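Side-chain contacts in xylose isomerase-like TIM barrel (Anabaena variabilis ATCC 29413, PDB 2QW5), which binds zinc and D-xylose in its barrel and probably acts as an isomerase or epimerase on sugars or sugar phosphates: residues G89-F94 / L108-S113; S97-E102 / L155-A160; Q198-L203 / K231-Y236. All blocks are in the same frame, centred on the assembly; numbering follows the deposited sequence. Where two conformers were deposited one is given.

Contact 1 of 3, residues G89-F94 / L108-S113; sequences GATRTF and LEYLKS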
loop_
_atom_site.group_PDB
_atom_site.type_symbol
_atom_site.label_atom_id
_atom_site.label_comp_id
_atom_site.label_asym_id
_atom_site.label_seq_id
_atom_site.Cartn_x
_atom_site.Cartn_y
_atom_site.Cartn_z
ATOM N N GLY A 89 23.032 -5.175 -5.168
ATOM C CA GLY A 89 21.830 -5.096 -5.986
ATOM C C GLY A 89 21.651 -3.784 -6.689
ATOM O O GLY A 89 22.008 -2.729 -6.165
ATOM N N ALA A 90 21.102 -3.849 -7.908
ATOM C CA ALA A 90 20.664 -2.655 -8.620
ATOM C C ALA A 90 19.457 -2.123 -7.834
ATOM O O ALA A 90 18.763 -2.889 -7.134
ATOM C CB ALA A 90 20.240 -2.993 -10.078
ATOM N N THR A 91 19.230 -0.817 -7.939
ATOM C CA THR A 91 18.153 -0.125 -7.231
ATOM C C THR A 91 17.306 0.612 -8.235
ATOM O O THR A 91 17.671 0.729 -9.392
ATOM C CB THR A 91 18.690 0.849 -6.188
ATOM O OG1 THR A 91 19.254 2.012 -6.792
ATOM C CG2 THR A 91 19.750 0.178 -5.312
ATOM N N ARG A 92 16.157 1.097 -7.790
ATOM C CA ARG A 92 15.262 1.853 -8.686
ATOM C C ARG A 92 15.984 3.022 -9.414
ATOM O O ARG A 92 15.752 3.257 -10.622
ATOM C CB ARG A 92 14.043 2.373 -7.927
ATOM C CG ARG A 92 12.896 2.736 -8.878
ATOM C CD ARG A 92 12.129 3.897 -8.366
ATOM N NE ARG A 92 11.610 3.627 -7.039
ATOM C CZ ARG A 92 11.433 4.535 -6.073
ATOM N NH1 ARG A 92 11.762 5.836 -6.212
ATOM N NH2 ARG A 92 10.947 4.111 -4.915
ATOM N N THR A 93 16.831 3.738 -8.679
ATOM C CA THR A 93 17.674 4.821 -9.233
ATOM C C THR A 93 18.806 4.233 -10.086
ATOM O O THR A 93 18.921 4.548 -11.289
ATOM C CB THR A 93 18.214 5.723 -8.119
ATOM O OG1 THR A 93 17.095 6.266 -7.410
ATOM C CG2 THR A 93 19.056 6.849 -8.644
ATOM N N PHE A 94 19.598 3.347 -9.488
ATOM C CA PHE A 94 20.766 2.742 -10.147
ATOM C C PHE A 94 20.303 1.522 -10.892
ATOM O O PHE A 94 20.558 0.372 -10.490
ATOM C CB PHE A 94 21.854 2.421 -9.138
ATOM C CG PHE A 94 22.293 3.596 -8.361
ATOM C CD1 PHE A 94 22.782 4.750 -9.015
ATOM C CD2 PHE A 94 22.202 3.594 -6.969
ATOM C CE1 PHE A 94 23.181 5.873 -8.278
ATOM C CE2 PHE A 94 22.605 4.712 -6.223
ATOM C CZ PHE A 94 23.100 5.845 -6.879
ATOM N N LEU A 108 25.873 2.084 -14.199
ATOM C CA LEU A 108 27.209 1.506 -14.470
ATOM C C LEU A 108 28.267 2.021 -13.491
ATOM O O LEU A 108 29.084 1.231 -12.987
ATOM C CB LEU A 108 27.646 1.810 -15.896
ATOM C CG LEU A 108 28.958 1.214 -16.429
ATOM C CD1 LEU A 108 28.984 -0.307 -16.308
ATOM C CD2 LEU A 108 29.202 1.702 -17.920
ATOM N N GLU A 109 28.247 3.325 -13.219
ATOM C CA GLU A 109 29.218 3.902 -12.244
ATOM C C GLU A 109 28.995 3.379 -10.847
ATOM O O GLU A 109 29.971 3.141 -10.099
ATOM C CB GLU A 109 29.293 5.446 -12.307
ATOM C CG GLU A 109 29.788 5.977 -13.695
ATOM C CD GLU A 109 31.235 5.477 -14.134
ATOM O OE1 GLU A 109 32.188 5.602 -13.313
ATOM O OE2 GLU A 109 31.414 4.979 -15.302
ATOM N N TYR A 110 27.722 3.215 -10.483
ATOM C CA TYR A 110 27.343 2.605 -9.206
ATOM C C TYR A 110 27.898 1.172 -9.128
ATOM O O TYR A 110 28.549 0.816 -8.161
ATOM C CB TYR A 110 25.820 2.652 -9.007
ATOM C CG TYR A 110 25.277 1.723 -7.964
ATOM C CD1 TYR A 110 25.453 1.970 -6.599
ATOM C CD2 TYR A 110 24.591 0.569 -8.345
ATOM C CE1 TYR A 110 24.950 1.086 -5.639
ATOM C CE2 TYR A 110 24.097 -0.319 -7.405
ATOM C CZ TYR A 110 24.270 -0.061 -6.057
ATOM O OH TYR A 110 23.740 -0.982 -5.162
ATOM N N LEU A 111 27.655 0.379 -10.165
ATOM C CA LEU A 111 28.119 -1.021 -10.185
ATOM C C LEU A 111 29.649 -1.108 -10.217
ATOM O O LEU A 111 30.209 -1.964 -9.522
ATOM C CB LEU A 111 27.445 -1.813 -11.297
ATOM C CG LEU A 111 25.933 -1.989 -11.160
ATOM C CD1 LEU A 111 25.245 -2.491 -12.501
ATOM C CD2 LEU A 111 25.568 -2.928 -10.056
ATOM N N LYS A 112 30.309 -0.176 -10.931
ATOM C CA LYS A 112 31.821 -0.101 -10.949
ATOM C C LYS A 112 32.372 0.239 -9.576
ATOM O O LYS A 112 33.423 -0.314 -9.142
ATOM C CB LYS A 112 32.351 0.891 -11.967
ATOM C CG LYS A 112 32.191 0.492 -13.452
ATOM C CD LYS A 112 32.718 1.615 -14.329
ATOM C CE LYS A 112 32.832 1.197 -15.777
ATOM N NZ LYS A 112 33.273 2.314 -16.668
ATOM N N SER A 113 31.680 1.134 -8.875
ATOM C CA SER A 113 32.037 1.450 -7.466
ATOM C C SER A 113 31.978 0.211 -6.590
ATOM O O SER A 113 32.844 -0.009 -5.707
ATOM C CB SER A 113 31.083 2.515 -6.867
ATOM O OG SER A 113 31.164 2.534 -5.460
#

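Contact 2 of 3, residues S97-E102 / L155-A160; sequences SSNYPE and LKVRYA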
loop_
_atom_site.group_PDB
_atom_site.type_symbol
_atom_site.label_atom_id
_atom_site.label_comp_id
_atom_site.label_asym_id
_atom_site.label_seq_id
_atom_site.Cartn_x
_atom_site.Cartn_y
_atom_site.Cartn_z
ATOM N N SER A 97 18.892 -1.316 -16.605
ATOM C CA SER A 97 17.865 -1.686 -17.577
ATOM C C SER A 97 16.925 -0.514 -17.898
ATOM O O SER A 97 15.907 -0.697 -18.592
ATOM C CB SER A 97 17.060 -2.893 -17.051
ATOM O OG SER A 97 16.304 -2.545 -15.896
ATOM N N SER A 98 17.255 0.695 -17.452
ATOM C CA SER A 98 16.456 1.881 -17.736
ATOM C C SER A 98 16.407 2.163 -19.234
ATOM O O SER A 98 17.312 1.797 -19.950
ATOM C CB SER A 98 17.048 3.113 -17.058
ATOM O OG SER A 98 16.356 4.302 -17.424
ATOM N N ASN A 99 15.333 2.789 -19.690
ATOM C CA ASN A 99 15.264 3.247 -21.077
ATOM C C ASN A 99 16.092 4.502 -21.302
ATOM O O ASN A 99 16.317 4.843 -22.451
ATOM C CB ASN A 99 13.843 3.593 -21.491
ATOM C CG ASN A 99 12.965 2.403 -21.593
ATOM O OD1 ASN A 99 13.398 1.275 -21.879
ATOM N ND2 ASN A 99 11.681 2.647 -21.391
ATOM N N TYR A 100 16.557 5.161 -20.229
ATOM C CA TYR A 100 17.258 6.438 -20.321
ATOM C C TYR A 100 18.784 6.254 -20.227
ATOM O O TYR A 100 19.300 5.784 -19.184
ATOM C CB TYR A 100 16.723 7.413 -19.246
ATOM C CG TYR A 100 15.206 7.442 -19.252
ATOM C CD1 TYR A 100 14.485 7.733 -20.447
ATOM C CD2 TYR A 100 14.466 7.138 -18.095
ATOM C CE1 TYR A 100 13.071 7.715 -20.475
ATOM C CE2 TYR A 100 13.061 7.122 -18.117
ATOM C CZ TYR A 100 12.374 7.418 -19.328
ATOM O OH TYR A 100 11.013 7.407 -19.359
ATOM N N PRO A 101 19.518 6.626 -21.305
ATOM C CA PRO A 101 20.992 6.500 -21.316
ATOM C C PRO A 101 21.741 7.008 -20.088
ATOM O O PRO A 101 22.587 6.285 -19.581
ATOM C CB PRO A 101 21.392 7.295 -22.532
ATOM C CG PRO A 101 20.223 7.099 -23.489
ATOM C CD PRO A 101 19.005 7.138 -22.594
ATOM N N GLU A 102 21.441 8.213 -19.595
ATOM C CA GLU A 102 22.121 8.774 -18.392
ATOM C C GLU A 102 21.834 7.960 -17.145
ATOM O O GLU A 102 22.680 7.879 -16.239
ATOM C CB GLU A 102 21.750 10.260 -18.151
ATOM C CG GLU A 102 22.299 10.878 -16.824
ATOM C CD GLU A 102 21.987 12.351 -16.635
ATOM O OE1 GLU A 102 22.186 13.123 -17.587
ATOM O OE2 GLU A 102 21.583 12.747 -15.521
ATOM N N LEU A 155 9.713 -6.969 -19.678
ATOM C CA LEU A 155 11.071 -7.401 -19.346
ATOM C C LEU A 155 12.008 -7.589 -20.529
ATOM O O LEU A 155 13.216 -7.456 -20.354
ATOM C CB LEU A 155 11.082 -8.639 -18.459
ATOM C CG LEU A 155 10.594 -8.498 -17.015
ATOM C CD1 LEU A 155 10.426 -9.889 -16.405
ATOM C CD2 LEU A 155 11.507 -7.596 -16.160
ATOM N N LYS A 156 11.478 -7.899 -21.719
ATOM C CA LYS A 156 12.340 -8.025 -22.922
ATOM C C LYS A 156 13.060 -6.724 -23.223
ATOM O O LYS A 156 14.240 -6.744 -23.584
ATOM C CB LYS A 156 11.545 -8.434 -24.161
ATOM C CG LYS A 156 10.910 -9.808 -24.112
ATOM C CD LYS A 156 10.004 -9.974 -25.358
ATOM C CE LYS A 156 9.320 -11.330 -25.353
ATOM N NZ LYS A 156 8.528 -11.533 -26.592
ATOM N N VAL A 157 12.357 -5.601 -23.035
ATOM C CA VAL A 157 12.925 -4.270 -23.291
ATOM C C VAL A 157 13.979 -3.943 -22.221
ATOM O O VAL A 157 15.049 -3.446 -22.549
ATOM C CB VAL A 157 11.846 -3.164 -23.362
ATOM C CG1 VAL A 157 12.481 -1.781 -23.666
ATOM C CG2 VAL A 157 10.786 -3.515 -24.367
ATOM N N ARG A 158 13.688 -4.284 -20.957
ATOM C CA ARG A 158 14.606 -4.048 -19.846
ATOM C C ARG A 158 15.877 -4.864 -20.019
ATOM O O ARG A 158 16.992 -4.327 -19.885
ATOM C CB ARG A 158 13.937 -4.398 -18.503
ATOM C CG ARG A 158 12.632 -3.627 -18.215
ATOM C CD ARG A 158 12.844 -2.147 -17.863
ATOM N NE ARG A 158 13.484 -2.054 -16.548
ATOM C CZ ARG A 158 12.868 -2.144 -15.365
ATOM N NH1 ARG A 158 11.546 -2.264 -15.266
ATOM N NH2 ARG A 158 13.595 -2.091 -14.252
ATOM N N TYR A 159 15.730 -6.141 -20.375
ATOM C CA TYR A 159 16.898 -6.996 -20.622
ATOM C C TYR A 159 17.748 -6.464 -21.798
ATOM O O TYR A 159 18.957 -6.408 -21.684
ATOM C CB TYR A 159 16.504 -8.461 -20.820
ATOM C CG TYR A 159 15.913 -9.129 -19.580
ATOM C CD1 TYR A 159 16.469 -8.945 -18.309
ATOM C CD2 TYR A 159 14.844 -10.008 -19.695
ATOM C CE1 TYR A 159 15.907 -9.583 -17.167
ATOM C CE2 TYR A 159 14.271 -10.648 -18.570
ATOM C CZ TYR A 159 14.818 -10.444 -17.318
ATOM O OH TYR A 159 14.248 -11.090 -16.248
ATOM N N ALA A 160 17.111 -6.041 -22.899
ATOM C CA ALA A 160 17.839 -5.425 -24.046
ATOM C C ALA A 160 18.610 -4.151 -23.642
ATOM O O ALA A 160 19.772 -3.958 -24.059
ATOM C CB ALA A 160 16.910 -5.149 -25.207
#

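Contact 3 of 3, residues Q198-L203 / K231-Y236; sequences QLIEFL and KTQVEY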
loop_
_atom_site.group_PDB
_atom_site.type_symbol
_atom_site.label_atom_id
_atom_site.label_comp_id
_atom_site.label_asym_id
_atom_site.label_seq_id
_atom_site.Cartn_x
_atom_site.Cartn_y
_atom_site.Cartn_z
ATOM N N GLN A 198 15.832 -17.941 -17.781
ATOM C CA GLN A 198 15.694 -16.508 -18.075
ATOM C C GLN A 198 17.055 -15.801 -18.000
ATOM O O GLN A 198 17.330 -14.912 -18.799
ATOM C CB GLN A 198 14.689 -15.852 -17.101
ATOM C CG GLN A 198 13.253 -16.403 -17.270
ATOM C CD GLN A 198 12.303 -16.075 -16.152
ATOM O OE1 GLN A 198 12.730 -15.793 -15.018
ATOM N NE2 GLN A 198 10.990 -16.076 -16.467
ATOM N N LEU A 199 17.871 -16.142 -16.998
ATOM C CA LEU A 199 19.228 -15.570 -16.894
ATOM C C LEU A 199 20.162 -16.069 -18.021
ATOM O O LEU A 199 20.989 -15.301 -18.507
ATOM C CB LEU A 199 19.841 -15.852 -15.532
ATOM C CG LEU A 199 21.203 -15.244 -15.223
ATOM C CD1 LEU A 199 21.279 -13.757 -15.566
ATOM C CD2 LEU A 199 21.524 -15.494 -13.747
ATOM N N ILE A 200 20.015 -17.338 -18.422
ATOM C CA ILE A 200 20.802 -17.915 -19.500
ATOM C C ILE A 200 20.471 -17.171 -20.789
ATOM O O ILE A 200 21.393 -16.792 -21.532
ATOM C CB ILE A 200 20.626 -19.427 -19.633
ATOM C CG1 ILE A 200 21.462 -20.149 -18.559
ATOM C CG2 ILE A 200 21.111 -19.923 -21.004
ATOM C CD1 ILE A 200 21.196 -21.618 -18.436
ATOM N N GLU A 201 19.189 -16.921 -21.024
ATOM C CA GLU A 201 18.740 -16.128 -22.190
ATOM C C GLU A 201 19.316 -14.687 -22.197
ATOM O O GLU A 201 19.746 -14.187 -23.240
ATOM C CB GLU A 201 17.214 -16.103 -22.236
ATOM C CG GLU A 201 16.604 -15.426 -23.502
ATOM C CD GLU A 201 15.062 -15.604 -23.632
ATOM O OE1 GLU A 201 14.414 -16.333 -22.815
ATOM O OE2 GLU A 201 14.504 -14.996 -24.577
ATOM N N PHE A 202 19.335 -14.043 -21.026
ATOM C CA PHE A 202 19.907 -12.706 -20.864
ATOM C C PHE A 202 21.379 -12.704 -21.242
ATOM O O PHE A 202 21.834 -11.821 -22.014
ATOM C CB PHE A 202 19.747 -12.190 -19.415
ATOM C CG PHE A 202 20.469 -10.880 -19.146
ATOM C CD1 PHE A 202 19.916 -9.679 -19.550
ATOM C CD2 PHE A 202 21.710 -10.861 -18.525
ATOM C CE1 PHE A 202 20.579 -8.464 -19.332
ATOM C CE2 PHE A 202 22.402 -9.631 -18.302
ATOM C CZ PHE A 202 21.818 -8.439 -18.696
ATOM N N LEU A 203 22.114 -13.664 -20.686
ATOM C CA LEU A 203 23.555 -13.798 -20.936
ATOM C C LEU A 203 23.957 -14.051 -22.385
ATOM O O LEU A 203 25.093 -13.749 -22.728
ATOM C CB LEU A 203 24.197 -14.819 -20.021
ATOM C CG LEU A 203 24.227 -14.429 -18.532
ATOM C CD1 LEU A 203 24.587 -15.634 -17.732
ATOM C CD2 LEU A 203 25.177 -13.286 -18.187
ATOM N N LYS A 231 20.275 -30.000 -14.430
ATOM C CA LYS A 231 21.526 -30.665 -14.762
ATOM C C LYS A 231 22.082 -30.161 -16.113
ATOM O O LYS A 231 23.275 -29.906 -16.225
ATOM C CB LYS A 231 21.339 -32.203 -14.729
ATOM C CG LYS A 231 22.633 -33.004 -14.984
ATOM C CD LYS A 231 22.511 -34.539 -14.913
ATOM C CE LYS A 231 23.808 -35.194 -15.479
ATOM N NZ LYS A 231 23.893 -36.670 -15.345
ATOM N N THR A 232 21.224 -30.026 -17.126
ATOM C CA THR A 232 21.631 -29.495 -18.422
ATOM C C THR A 232 22.106 -28.024 -18.326
ATOM O O THR A 232 23.051 -27.606 -19.029
ATOM C CB THR A 232 20.514 -29.537 -19.497
ATOM O OG1 THR A 232 19.473 -28.591 -19.195
ATOM C CG2 THR A 232 19.946 -30.890 -19.642
ATOM N N GLN A 233 21.405 -27.227 -17.504
ATOM C CA GLN A 233 21.761 -25.822 -17.286
ATOM C C GLN A 233 23.115 -25.718 -16.540
ATOM O O GLN A 233 23.962 -24.891 -16.915
ATOM C CB GLN A 233 20.636 -25.096 -16.527
ATOM C CG GLN A 233 19.356 -24.961 -17.321
ATOM C CD GLN A 233 18.127 -24.510 -16.504
ATOM O OE1 GLN A 233 17.963 -24.849 -15.317
ATOM N NE2 GLN A 233 17.232 -23.792 -17.173
ATOM N N VAL A 234 23.315 -26.531 -15.499
ATOM C CA VAL A 234 24.604 -26.567 -14.782
ATOM C C VAL A 234 25.783 -26.914 -15.719
ATOM O O VAL A 234 26.806 -26.194 -15.763
ATOM C CB VAL A 234 24.587 -27.518 -13.529
ATOM C CG1 VAL A 234 25.979 -27.712 -12.992
ATOM C CG2 VAL A 234 23.690 -26.958 -12.455
ATOM N N GLU A 235 25.633 -27.993 -16.478
ATOM C CA GLU A 235 26.669 -28.409 -17.439
ATOM C C GLU A 235 26.942 -27.315 -18.491
ATOM O O GLU A 235 28.090 -27.064 -18.820
ATOM C CB GLU A 235 26.295 -29.759 -18.088
ATOM C CG GLU A 235 26.249 -30.936 -17.067
ATOM C CD GLU A 235 25.538 -32.233 -17.568
ATOM O OE1 GLU A 235 24.845 -32.242 -18.630
ATOM O OE2 GLU A 235 25.675 -33.255 -16.853
ATOM N N TYR A 236 25.894 -26.643 -18.973
ATOM C CA TYR A 236 26.047 -25.557 -19.944
ATOM C C TYR A 236 26.838 -24.376 -19.355
ATOM O O TYR A 236 27.738 -23.847 -19.981
ATOM C CB TYR A 236 24.680 -25.082 -20.441
ATOM C CG TYR A 236 24.761 -23.888 -21.356
ATOM C CD1 TYR A 236 25.239 -24.029 -22.655
ATOM C CD2 TYR A 236 24.395 -22.606 -20.917
ATOM C CE1 TYR A 236 25.325 -22.931 -23.505
ATOM C CE2 TYR A 236 24.488 -21.490 -21.769
ATOM C CZ TYR A 236 24.947 -21.674 -23.059
ATOM O OH TYR A 236 25.062 -20.617 -23.914
#

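Contact 1 of 3, residues G89-F94 / L108-S113
The Tyr110 ring overlaps the Phe94 ring in an offset stack, centroids 4.5 Å apart and planes only 10° from parallel. The slide between the rings sets the root of the tyrosine over the phenylalanine: Tyr110 CB rides above the Phe94 face, 4.0 Å from the ring centroid, while Phe94 CB lies 3.4 Å from Tyr110 CD2. On its other face the Phe94 ring is covered near the rim by the methyl CG2 of its neighbour Thr93. With CG anti to the backbone N (chi1 163°), Tyr110 leads off helix 101-120 toward the loop and carries its hydroxyl past Phe94 to the backbone of Gly89. There Tyr110 OH donates to Gly89 O at 2.7 Å, the carbonyl oxygen lying at the ring edge and the donor tilted 22° from the carbonyl plane. The arrangement belongs to a TIM barrel: the loop following strand 83-87 is held against the helix that comes next in the chain, and Gly89 lies close to the bound D-xylose. Replacing the tyrosine with an alanine would probably leave Gly89 O without its hydroxyl donor and open a gap over one face of the Phe94 ring. The turn also has a bond of its own, an ST motif in which Phe94 N donates to Thr91 OG1 at 3.0 Å. Thr91 OG1 is bonded as well to Asp141 of the second subunit, while Tyr60 from helix 60-76 packs on both Phe94 and Tyr110.

Contact 2 of 3, residues S97-E102 / L155-A160
Ser97 OG is gripped side-on by the Arg158 guanidinium, which brings two nitrogens to the one oxygen. Arg158 NE donates to Ser97 OG at 2.9 Å, and Arg158 NH2 reaches the same Ser97 OG at 3.2 Å with a more bent N-H...O angle of 136°. The hydroxyl oxygen lies near the guanidinium plane, at its edge. The arginine chain bends at chi2 (-73°) and chi3 (-69°), folding back to bring NE and NH2 onto the serine oxygen. The backbones are close here, with Ser97 CA 4.6 Å from Arg158 CA. At the exposed side of the contact Asn99 OD1 lies 3.7 Å from Val157 CG1, the amide oxygen against a methyl; the same oxygen accepts a hydrogen bond from Asn161.

Asp95, just before the serine segment, bonds both polar partners: OD1 to Ser97 OG and OD2 in a salt bridge with Arg158 NH2. Further out, His154 hydrogen-bonds Arg158 NH1, and Ile132 packs on both Ser97 and Arg158. Ahead of helix 101-120 an ST turn, Tyr100 N to Ser98 OG at 2.9 Å, shapes the lead-in, with Tyr100 at the N-cap position. The contact thus joins the approach to one outer helix of the barrel to the next, helix 148-176. A cationic group shared between a neutral hydroxyl and the Asp95 carboxylate implies a directional polar link, its charge probably balanced largely by the aspartate.

Contact 3 of 3, residues Q198-L203 / K231-Y236
Ile200 has the most surface buried here, and it points from helix 196-203 toward helix 227-240, where its two branches meet different partners. The longer branch ends at Ile200 CD1, which rests 4.0 Å from Gln233 CG and equally near Gln233 CB, so that it meets the aliphatic base of the glutamine and not its amide. The shorter branch, Ile200 CG2, lies anti to the backbone N and approaches Tyr236 CE2 at 3.8 Å, obliquely to the ring.

Tyr236, second in buried surface, also has its CG anti to the backbone N (chi1 175°), which sends the ring out across the isoleucine at an oblique angle; Tyr236 CD2 is 4.2 Å from Ile200 CD1. Gln233, one turn earlier, gives the tip of the longer branch its other neighbour. Side chains fill the interval between the helices; the nearest CA atoms, Ile200 and Gln233, are 8.3 Å apart.

Both are outer helices of the TIM barrel, and other faces of each pack on its strands: Leu199 and Leu203 touch strand 211-216, as does Val234 from the second helix. Tyr236 also packs on Lys204, while Gln233 touches Glu225. No hydrogen bond or salt bridge crosses between the segments, so the link rests on van der Waals and hydrophobic contact and depends on the shape of one branched side chain more than on any directional bond.

Overall arrangement
Contact 1 is the buried one, close to the sugar pocket, whereas contacts 2 and 3 are only partly buried and lie away from the annotated sites. Contact 1 uses the body of helix 101-120, contact 2 the lead-in to it; the two interleave along the chain, their centres 14 Å apart, and both also touch the second subunit. Contact 3 follows later in the sequence and meets no other chain, yet Tyr159 O of contact 2 packs against Phe202 CE1 of contact 3 at 3.5 Å. The chemistry changes with place: an aromatic stack with a hydroxyl bond beside the pocket, an arginine-serine link between neighbouring outer elements, and purely apolar touching between two outer helices.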